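Local coordinates for DinB-like domain-containing protein (Enterococcus faecalis, PDB 3CEX) that is of unknown function but belongs to the DinB superfamily of helical-bundle proteins, many of whose members hold a metal ion, at residues Leu47-His50 and Thr51-Leu55; Val156-Ser159 and Gly160-Val163; Gln72-Thr75 and Glu76-Ala79. All blocks are in the same frame, centred on the assembly; numbering follows the deposited sequence.

Contact 1 of 3, residues Leu47-His50 and Thr51-Leu55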
ATOM      1  N   LEU A  47      -7.998  -3.145 -11.013  1.00 26.95           N
ATOM      2  CA  LEU A  47      -7.152  -3.167  -9.805  1.00 27.62           C
ATOM      3  C   LEU A  47      -7.445  -4.350  -8.896  1.00 28.23           C
ATOM      4  O   LEU A  47      -6.529  -4.996  -8.389  1.00 28.91           O
ATOM      5  CB  LEU A  47      -7.306  -1.849  -9.024  1.00 27.03           C
ATOM      6  CG  LEU A  47      -6.668  -0.665  -9.748  1.00 25.79           C
ATOM      7  CD1 LEU A  47      -7.158   0.675  -9.211  1.00 27.37           C
ATOM      8  CD2 LEU A  47      -5.096  -0.771  -9.644  1.00 26.28           C
HETATM    9  N   MSE A  48      -8.720  -4.633  -8.680  1.00 28.91           N
HETATM   10  CA  MSE A  48      -9.116  -5.778  -7.835  1.00 30.32           C
HETATM   11  C   MSE A  48      -8.840  -7.108  -8.503  1.00 28.84           C
HETATM   12  O   MSE A  48      -8.353  -8.001  -7.875  1.00 28.89           O
HETATM   13  CB  MSE A  48     -10.600  -5.716  -7.496  1.00 29.61           C
HETATM   14  CG  MSE A  48     -10.871  -4.914  -6.349  1.00 35.01           C
HETATM   15 SE   MSE A  48     -12.697  -4.995  -5.687  0.80 39.17          SE
HETATM   16  CE  MSE A  48     -12.763  -6.506  -4.508  1.00 32.43           C
ATOM     17  N   TRP A  49      -9.156  -7.235  -9.783  1.00 29.10           N
ATOM     18  CA  TRP A  49      -8.820  -8.450 -10.528  1.00 28.91           C
ATOM     19  C   TRP A  49      -7.305  -8.667 -10.530  1.00 28.75           C
ATOM     20  O   TRP A  49      -6.811  -9.773 -10.258  1.00 26.91           O
ATOM     21  CB  TRP A  49      -9.315  -8.320 -11.967  1.00 28.69           C
ATOM     22  CG  TRP A  49      -8.723  -9.335 -12.865  1.00 29.12           C
ATOM     23  CD1 TRP A  49      -9.134 -10.632 -13.006  1.00 29.15           C
ATOM     24  CD2 TRP A  49      -7.597  -9.174 -13.750  1.00 28.42           C
ATOM     25  NE1 TRP A  49      -8.351 -11.258 -13.911  1.00 28.83           N
ATOM     26  CE2 TRP A  49      -7.403 -10.393 -14.384  1.00 28.50           C
ATOM     27  CE3 TRP A  49      -6.740  -8.102 -14.057  1.00 28.93           C
ATOM     28  CZ2 TRP A  49      -6.397 -10.592 -15.341  1.00 29.34           C
ATOM     29  CZ3 TRP A  49      -5.762  -8.284 -14.969  1.00 28.54           C
ATOM     30  CH2 TRP A  49      -5.579  -9.528 -15.607  1.00 30.33           C
ATOM     31  N   HIS A  50      -6.554  -7.593 -10.801  1.00 28.13           N
ATOM     32  CA  HIS A  50      -5.103  -7.708 -10.862  1.00 29.04           C
ATOM     33  C   HIS A  50      -4.491  -8.109  -9.530  1.00 28.72           C
ATOM     34  O   HIS A  50      -3.597  -8.921  -9.505  1.00 28.43           O
ATOM     35  CB  HIS A  50      -4.423  -6.428 -11.327  1.00 30.84           C
ATOM     36  CG  HIS A  50      -2.956  -6.392 -11.015  1.00 32.93           C
ATOM     37  ND1 HIS A  50      -2.016  -6.991 -11.818  1.00 34.37           N
ATOM     38  CD2 HIS A  50      -2.276  -5.867  -9.965  1.00 37.34           C
ATOM     39  CE1 HIS A  50      -0.815  -6.820 -11.290  1.00 35.48           C
ATOM     40  NE2 HIS A  50      -0.943  -6.152 -10.159  1.00 37.74           N
ATOM     41  N   THR A  51      -4.974  -7.521  -8.435  1.00 28.43           N
ATOM     42  CA  THR A  51      -4.496  -7.867  -7.100  1.00 28.21           C
ATOM     43  C   THR A  51      -4.794  -9.335  -6.794  1.00 28.88           C
ATOM     44  O   THR A  51      -3.913 -10.041  -6.331  1.00 28.47           O
ATOM     45  CB  THR A  51      -5.084  -6.922  -6.049  1.00 28.89           C
ATOM     46  OG1 THR A  51      -4.630  -5.588  -6.370  1.00 29.57           O
ATOM     47  CG2 THR A  51      -4.646  -7.305  -4.581  1.00 28.24           C
ATOM     48  N   ALA A  52      -6.022  -9.789  -7.041  1.00 28.15           N
ATOM     49  CA  ALA A  52      -6.373 -11.196  -6.828  1.00 28.74           C
ATOM     50  C   ALA A  52      -5.508 -12.079  -7.728  1.00 29.45           C
ATOM     51  O   ALA A  52      -4.998 -13.109  -7.282  1.00 29.52           O
ATOM     52  CB  ALA A  52      -7.843 -11.431  -7.091  1.00 27.71           C
ATOM     53  N   ARG A  53      -5.327 -11.670  -8.972  1.00 30.50           N
ATOM     54  CA  ARG A  53      -4.566 -12.451  -9.941  1.00 31.61           C
ATOM     55  C   ARG A  53      -3.082 -12.568  -9.562  1.00 32.45           C
ATOM     56  O   ARG A  53      -2.478 -13.644  -9.695  1.00 33.03           O
ATOM     57  CB  ARG A  53      -4.771 -11.846 -11.344  1.00 32.61           C
ATOM     58  CG  ARG A  53      -4.271 -12.622 -12.514  1.00 35.12           C
ATOM     59  CD  ARG A  53      -5.187 -13.736 -12.940  1.00 41.19           C
ATOM     60  NE  ARG A  53      -4.852 -14.074 -14.325  1.00 46.31           N
ATOM     61  CZ  ARG A  53      -4.037 -15.052 -14.722  1.00 48.28           C
ATOM     62  NH1 ARG A  53      -3.465 -15.875 -13.850  1.00 51.62           N
ATOM     63  NH2 ARG A  53      -3.807 -15.225 -16.016  1.00 50.79           N
ATOM     64  N   GLU A  54      -2.494 -11.482  -9.065  1.00 32.40           N
ATOM     65  CA  GLU A  54      -1.092 -11.500  -8.743  1.00 33.76           C
ATOM     66  C   GLU A  54      -0.780 -12.299  -7.456  1.00 33.32           C
ATOM     67  O   GLU A  54       0.247 -12.973  -7.396  1.00 32.91           O
ATOM     68  CB  GLU A  54      -0.564 -10.060  -8.646  1.00 34.59           C
ATOM     69  CG  GLU A  54       0.904  -9.964  -8.420  1.00 40.83           C
ATOM     70  CD  GLU A  54       1.753 -10.214  -9.661  1.00 45.94           C
ATOM     71  OE1 GLU A  54       1.301 -10.864 -10.632  1.00 52.58           O
ATOM     72  OE2 GLU A  54       2.906  -9.751  -9.657  1.00 52.67           O
ATOM     73  N   LEU A  55      -1.612 -12.161  -6.420  1.00 32.47           N
ATOM     74  CA  LEU A  55      -1.527 -13.046  -5.236  1.00 32.50           C
ATOM     75  C   LEU A  55      -1.652 -14.521  -5.631  1.00 32.49           C
ATOM     76  O   LEU A  55      -0.853 -15.381  -5.220  1.00 32.06           O
ATOM     77  CB  LEU A  55      -2.615 -12.688  -4.216  1.00 31.82           C
ATOM     78  CG  LEU A  55      -2.518 -11.296  -3.531  1.00 32.17           C
ATOM     79  CD1 LEU A  55      -3.760 -10.984  -2.681  1.00 30.56           C
ATOM     80  CD2 LEU A  55      -1.234 -11.200  -2.688  1.00 31.84           C
TER
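Helix 44-62, one of the long helices of the DinB-like bundle, makes two successive turns here, and Thr51 folds its side chain back onto the turn before it. Its hydroxyl OG1 gives a hydrogen bond to Leu47 O (2.8 Å), the same oxygen that takes the backbone bond from Thr51 N at 3.0 Å. The two donors reach Leu47 O from opposite faces of its carbonyl plane, a bifurcated arrangement that satisfies the buried hydroxyl within its own helix. The torsion responsible is chi1 of -62°, which sets OG1 beside the backbone N and opposite the carbonyl carbon. Regular i to i+4 bonding continues with Ala52 N to Met48 O, Arg53 N to Trp49 O (2.7 Å) and Glu54 N to His50 O.

In the bundle, this helix packs between helices 8-25, 104-124 and 144-170, and Met48, a selenomethionine, rests on Phe21 and Leu111. Its other flank carries polar and aromatic groups. Trp49 and Arg53 run alongside each other: Arg53 CB lies over one face of the indole toward its rim, while NE comes within 3.9 Å of Trp49 CZ2. That carbon sits at the edge of the guanidinium, whose plane is turned 69° from the indole; Arg53 NE is buried without a polar partner, and the cation meets the ring of Trp69. One residue further along the helix, Glu54 CB lies over one face of the His50 imidazole, toward its rim, 4.2 Å from His50 CE1. His50 NE2 makes a weak hydrogen bond to Asp154, and a glycerol lies near the ring.

Contact 2 of 3, residues Val156-Ser159 and Gly160-Val163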
ATOM      1  N   VAL A 156      -1.331  -3.981  -1.179  1.00 28.76           N
ATOM      2  CA  VAL A 156      -1.652  -2.799  -0.374  1.00 28.87           C
ATOM      3  C   VAL A 156      -1.593  -1.552  -1.243  1.00 28.20           C
ATOM      4  O   VAL A 156      -2.483  -0.704  -1.213  1.00 28.83           O
ATOM      5  CB  VAL A 156      -0.782  -2.688   0.884  1.00 28.77           C
ATOM      6  CG1 VAL A 156      -1.077  -1.407   1.682  1.00 26.68           C
ATOM      7  CG2 VAL A 156      -0.997  -3.916   1.790  1.00 32.04           C
HETATM    8  N   MSE A 157      -0.534  -1.424  -2.023  1.00 27.87           N
HETATM    9  CA  MSE A 157      -0.380  -0.244  -2.848  1.00 29.22           C
HETATM   10  C   MSE A 157      -1.527  -0.094  -3.891  1.00 27.95           C
HETATM   11  O   MSE A 157      -2.012   1.011  -4.146  1.00 25.76           O
HETATM   12  CB  MSE A 157       1.001  -0.334  -3.509  1.00 30.90           C
HETATM   13  CG  MSE A 157       1.187   0.585  -4.557  1.00 37.82           C
HETATM   14 SE   MSE A 157       0.743  -0.059  -6.380  0.80 42.77          SE
HETATM   15  CE  MSE A 157       2.300   0.881  -6.994  1.00 34.48           C
ATOM     16  N   HIS A 158      -1.937  -1.195  -4.509  1.00 27.31           N
ATOM     17  CA  HIS A 158      -3.108  -1.164  -5.403  1.00 28.18           C
ATOM     18  C   HIS A 158      -4.420  -0.788  -4.733  1.00 26.91           C
ATOM     19  O   HIS A 158      -5.256  -0.149  -5.361  1.00 26.30           O
ATOM     20  CB  HIS A 158      -3.249  -2.473  -6.228  1.00 27.90           C
ATOM     21  CG  HIS A 158      -2.247  -2.557  -7.332  1.00 28.33           C
ATOM     22  ND1 HIS A 158      -1.213  -3.466  -7.323  1.00 32.73           N
ATOM     23  CD2 HIS A 158      -2.026  -1.748  -8.399  1.00 31.38           C
ATOM     24  CE1 HIS A 158      -0.449  -3.269  -8.393  1.00 33.63           C
ATOM     25  NE2 HIS A 158      -0.913  -2.226  -9.057  1.00 30.08           N
ATOM     26  N   SER A 159      -4.573  -1.139  -3.465  1.00 27.32           N
ATOM     27  CA  SER A 159      -5.787  -0.769  -2.701  1.00 26.93           C
ATOM     28  C   SER A 159      -5.854   0.758  -2.524  1.00 27.42           C
ATOM     29  O   SER A 159      -6.919   1.360  -2.658  1.00 27.85           O
ATOM     30  CB  SER A 159      -5.862  -1.556  -1.375  1.00 27.22           C
ATOM     31  OG  SER A 159      -4.956  -1.076  -0.393  1.00 26.67           O
ATOM     32  N   GLY A 160      -4.693   1.405  -2.333  1.00 27.51           N
ATOM     33  CA  GLY A 160      -4.613   2.851  -2.315  1.00 27.04           C
ATOM     34  C   GLY A 160      -4.982   3.459  -3.640  1.00 27.06           C
ATOM     35  O   GLY A 160      -5.718   4.450  -3.691  1.00 26.34           O
ATOM     36  N   GLN A 161      -4.470   2.875  -4.724  1.00 26.20           N
ATOM     37  CA  GLN A 161      -4.825   3.394  -6.066  1.00 26.35           C
ATOM     38  C   GLN A 161      -6.319   3.278  -6.323  1.00 25.50           C
ATOM     39  O   GLN A 161      -6.919   4.136  -6.955  1.00 25.11           O
ATOM     40  CB  GLN A 161      -3.988   2.663  -7.149  1.00 27.24           C
ATOM     41  CG  GLN A 161      -2.525   3.049  -7.124  1.00 26.06           C
ATOM     42  CD  GLN A 161      -1.637   2.243  -8.076  1.00 26.94           C
ATOM     43  OE1 GLN A 161      -2.080   1.243  -8.643  1.00 28.14           O
ATOM     44  NE2 GLN A 161      -0.389   2.708  -8.278  1.00 22.15           N
ATOM     45  N   ALA A 162      -6.941   2.209  -5.846  1.00 25.77           N
ATOM     46  CA  ALA A 162      -8.408   2.021  -6.043  1.00 25.49           C
ATOM     47  C   ALA A 162      -9.234   3.143  -5.442  1.00 24.56           C
ATOM     48  O   ALA A 162     -10.245   3.543  -6.011  1.00 24.93           O
ATOM     49  CB  ALA A 162      -8.867   0.676  -5.479  1.00 24.87           C
ATOM     50  N   VAL A 163      -8.801   3.656  -4.295  1.00 24.45           N
ATOM     51  CA  VAL A 163      -9.450   4.823  -3.677  1.00 23.46           C
ATOM     52  C   VAL A 163      -9.432   6.041  -4.588  1.00 23.34           C
ATOM     53  O   VAL A 163     -10.439   6.734  -4.739  1.00 22.05           O
ATOM     54  CB  VAL A 163      -8.765   5.172  -2.368  1.00 24.35           C
ATOM     55  CG1 VAL A 163      -9.285   6.493  -1.826  1.00 22.36           C
ATOM     56  CG2 VAL A 163      -8.950   4.023  -1.349  1.00 22.97           C
TER
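With chi1 of 167° placing CG opposite its backbone N, and further bends at chi2 and chi3, the selenomethionine Met157 curls forward against Gln161. The chain of Gln161 instead runs out extended beyond CG (chi2 174°), carrying its amide back along helix 144-170 to lie beside both Met157 and His158. Met157 SE sits over the centre of the His158 ring, 3.7 Å above its plane, and is also 3.5 Å from Gln161 NE2. At the oxygen end of the amide, Gln161 OE1 comes within 3.0 Å of His158 CD2, with ring and amide planes 75° apart. On the backbone, Val156 O accepts both Gly160 N (3.3 Å) and the hydroxyl Ser159 OG (2.6 Å), which is held between backbone N and carbonyl carbon and also meets Arg20.

The side-chain nitrogen NE2 of Gln161 bonds to Gly160 O of the second subunit, and the reciprocal bond joins Gly160 O here to Gln161 of that subunit, so this turn forms part of the dimer interface. His158 NE2 binds a glycerol, probably from the crystallisation liquor. The bond from Gln161 NE2 probably sets which way the amide faces, turning OE1 toward His158 CD2, where any attraction is at most a weak C-H...O one.

Contact 3 of 3, residues Gln72-Thr75 and Glu76-Ala79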
ATOM      1  N   GLN A  72      -9.752 -23.370 -10.071  1.00 32.03           N
ATOM      2  CA  GLN A  72     -11.139 -23.137  -9.606  1.00 31.93           C
ATOM      3  C   GLN A  72     -12.014 -22.521 -10.711  1.00 31.30           C
ATOM      4  O   GLN A  72     -13.159 -22.164 -10.478  1.00 31.36           O
ATOM      5  CB  GLN A  72     -11.153 -22.241  -8.375  1.00 31.96           C
ATOM      6  CG  GLN A  72     -10.701 -22.916  -7.098  1.00 33.10           C
ATOM      7  CD  GLN A  72     -10.655 -21.980  -5.910  1.00 34.30           C
ATOM      8  OE1 GLN A  72     -10.949 -20.799  -6.013  1.00 35.93           O
ATOM      9  NE2 GLN A  72     -10.250 -22.511  -4.769  1.00 39.95           N
ATOM     10  N   HIS A  73     -11.466 -22.397 -11.915  1.00 30.47           N
ATOM     11  CA  HIS A  73     -12.221 -21.935 -13.072  1.00 30.67           C
ATOM     12  C   HIS A  73     -12.740 -20.501 -12.994  1.00 29.87           C
ATOM     13  O   HIS A  73     -13.730 -20.165 -13.614  1.00 29.14           O
ATOM     14  CB  HIS A  73     -13.332 -22.955 -13.384  1.00 31.25           C
ATOM     15  CG  HIS A  73     -12.787 -24.330 -13.553  1.00 32.33           C
ATOM     16  ND1 HIS A  73     -11.970 -24.665 -14.613  1.00 34.22           N
ATOM     17  CD2 HIS A  73     -12.841 -25.420 -12.751  1.00 33.16           C
ATOM     18  CE1 HIS A  73     -11.587 -25.921 -14.481  1.00 33.68           C
ATOM     19  NE2 HIS A  73     -12.100 -26.401 -13.359  1.00 34.01           N
ATOM     20  N   TRP A  74     -12.017 -19.636 -12.298  1.00 29.44           N
ATOM     21  CA  TRP A  74     -12.373 -18.215 -12.319  1.00 30.24           C
ATOM     22  C   TRP A  74     -12.294 -17.624 -13.722  1.00 30.22           C
ATOM     23  O   TRP A  74     -13.087 -16.765 -14.077  1.00 30.34           O
ATOM     24  CB  TRP A  74     -11.518 -17.407 -11.347  1.00 30.05           C
ATOM     25  CG  TRP A  74     -11.695 -17.799  -9.921  1.00 29.55           C
ATOM     26  CD1 TRP A  74     -10.849 -18.561  -9.176  1.00 30.09           C
ATOM     27  CD2 TRP A  74     -12.788 -17.471  -9.068  1.00 29.82           C
ATOM     28  NE1 TRP A  74     -11.329 -18.705  -7.909  1.00 30.12           N
ATOM     29  CE2 TRP A  74     -12.526 -18.051  -7.813  1.00 30.52           C
ATOM     30  CE3 TRP A  74     -13.952 -16.723  -9.230  1.00 29.65           C
ATOM     31  CZ2 TRP A  74     -13.393 -17.922  -6.733  1.00 30.27           C
ATOM     32  CZ3 TRP A  74     -14.817 -16.607  -8.162  1.00 30.67           C
ATOM     33  CH2 TRP A  74     -14.534 -17.198  -6.929  1.00 30.55           C
ATOM     34  N   THR A  75     -11.359 -18.096 -14.534  1.00 30.75           N
ATOM     35  CA  THR A  75     -11.260 -17.610 -15.909  1.00 31.06           C
ATOM     36  C   THR A  75     -12.579 -17.711 -16.694  1.00 30.72           C
ATOM     37  O   THR A  75     -12.895 -16.828 -17.462  1.00 30.15           O
ATOM     38  CB  THR A  75     -10.113 -18.276 -16.692  1.00 30.95           C
ATOM     39  OG1 THR A  75      -9.978 -17.606 -17.951  1.00 32.54           O
ATOM     40  CG2 THR A  75     -10.375 -19.759 -16.939  1.00 32.73           C
ATOM     41  N   GLU A  76     -13.339 -18.783 -16.492  1.00 31.84           N
ATOM     42  CA  GLU A  76     -14.665 -18.951 -17.140  1.00 31.97           C
ATOM     43  C   GLU A  76     -15.752 -18.025 -16.585  1.00 31.41           C
ATOM     44  O   GLU A  76     -16.639 -17.619 -17.309  1.00 31.11           O
ATOM     45  CB  GLU A  76     -15.149 -20.393 -17.014  1.00 32.98           C
ATOM     46  CG  GLU A  76     -14.317 -21.404 -17.808  1.00 38.08           C
ATOM     47  CD  GLU A  76     -13.218 -22.057 -16.989  1.00 43.91           C
ATOM     48  OE1 GLU A  76     -12.765 -21.459 -15.992  1.00 50.69           O
ATOM     49  OE2 GLU A  76     -12.792 -23.173 -17.345  1.00 50.40           O
ATOM     50  N   LYS A  77     -15.673 -17.674 -15.307  1.00 31.59           N
ATOM     51  CA  LYS A  77     -16.629 -16.739 -14.691  1.00 32.00           C
ATOM     52  C   LYS A  77     -16.416 -15.319 -15.160  1.00 30.87           C
ATOM     53  O   LYS A  77     -17.373 -14.569 -15.351  1.00 30.60           O
ATOM     54  CB  LYS A  77     -16.489 -16.747 -13.173  1.00 33.63           C
ATOM     55  CG  LYS A  77     -16.651 -18.109 -12.508  1.00 36.72           C
ATOM     56  CD  LYS A  77     -17.931 -18.761 -12.867  1.00 43.08           C
ATOM     57  CE  LYS A  77     -19.133 -18.016 -12.363  1.00 45.13           C
ATOM     58  NZ  LYS A  77     -20.315 -18.917 -12.569  1.00 47.84           N
ATOM     59  N   PHE A  78     -15.140 -14.950 -15.312  1.00 29.57           N
ATOM     60  CA  PHE A  78     -14.759 -13.628 -15.749  1.00 28.91           C
ATOM     61  C   PHE A  78     -15.014 -13.480 -17.253  1.00 28.80           C
ATOM     62  O   PHE A  78     -15.448 -12.419 -17.703  1.00 30.00           O
ATOM     63  CB  PHE A  78     -13.291 -13.348 -15.390  1.00 27.80           C
ATOM     64  CG  PHE A  78     -13.099 -12.817 -14.001  1.00 28.12           C
ATOM     65  CD1 PHE A  78     -12.977 -13.667 -12.921  1.00 26.32           C
ATOM     66  CD2 PHE A  78     -13.028 -11.453 -13.780  1.00 27.67           C
ATOM     67  CE1 PHE A  78     -12.780 -13.156 -11.643  1.00 29.54           C
ATOM     68  CE2 PHE A  78     -12.857 -10.952 -12.512  1.00 28.62           C
ATOM     69  CZ  PHE A  78     -12.723 -11.799 -11.447  1.00 26.98           C
ATOM     70  N   ALA A  79     -14.725 -14.535 -18.010  1.00 28.40           N
ATOM     71  CA  ALA A  79     -14.841 -14.550 -19.487  1.00 29.21           C
ATOM     72  C   ALA A  79     -14.232 -13.315 -20.156  1.00 29.20           C
ATOM     73  O   ALA A  79     -14.857 -12.667 -21.004  1.00 28.59           O
ATOM     74  CB  ALA A  79     -16.300 -14.772 -19.937  1.00 28.07           C
TER
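The chain enters the short helix 74-78 through His73, an N-cap residue with positive phi, and leaves it at Ala79, where phi is positive again. Such a single-turn helix on the rim of the bundle is held by few backbone bonds: Phe78 N to Trp74 O at 3.0 Å, and Ala79 N to Thr75 O. Weak bonds from Glu76 N to His73 O and from Lys77 N to Trp74 O add to these at the start.

At that N-terminal end the side chains of His73 and Glu76 run side by side, and a His-carboxylate hydrogen bond joins them. His73 ND1 donates to Glu76 OE2 (3.2 Å) on the syn side of the carboxylate, though 31° out of its plane, and the bond bends to 136° at the hydrogen. Ring and carboxylate planes are 66° apart. The bend at chi2 folds the Glu76 carboxylate back toward the preceding turn, where OE1 lies 3.1 Å from Thr75 CG2. Glu76 OE1 is also 2.9 Å from His73 O; both are acceptors and make no bond, so the fold-back is probably strained. The hydroxyl of Thr75 is bound to Asp84.

Trp74 turns inward against helix 104-124, meeting Tyr110 and Leu106, while its indole NE1 is bonded to Gln72 OE1 (2.9 Å), on a lone pair and in the carbonyl plane. Phe78, the buried residue of this turn, meets the rings of Trp69 and Trp49. CB of Trp74 packs 4.3 Å from Phe78 CD1, and at the edge of the phenyl ring, in its plane, Trp74 O comes within 3.3 Å of that same CD1.

Overall arrangement
From the N terminus the chain passes through helix 8-25 and reaches contact 1 on helix 44-62, then contact 3 on the short helix 74-78, and only after helix 104-124 arrives at contact 2 on helix 144-170. Each contact lies within a continuous stretch, so none closes a long loop, and the three follow in series without nesting or crossing. In space contact 1 lies between the other two: Leu47, His50 and Thr51 touch His158 of contact 2, while Trp49 CD1 meets Phe78 CE2 of contact 3 at 3.8 Å. Contacts 2 and 3 lie apart, on opposite sides of the chain's centre; contact 1 alone joins dimer-facing helix 144-170 to rim helix 74-78.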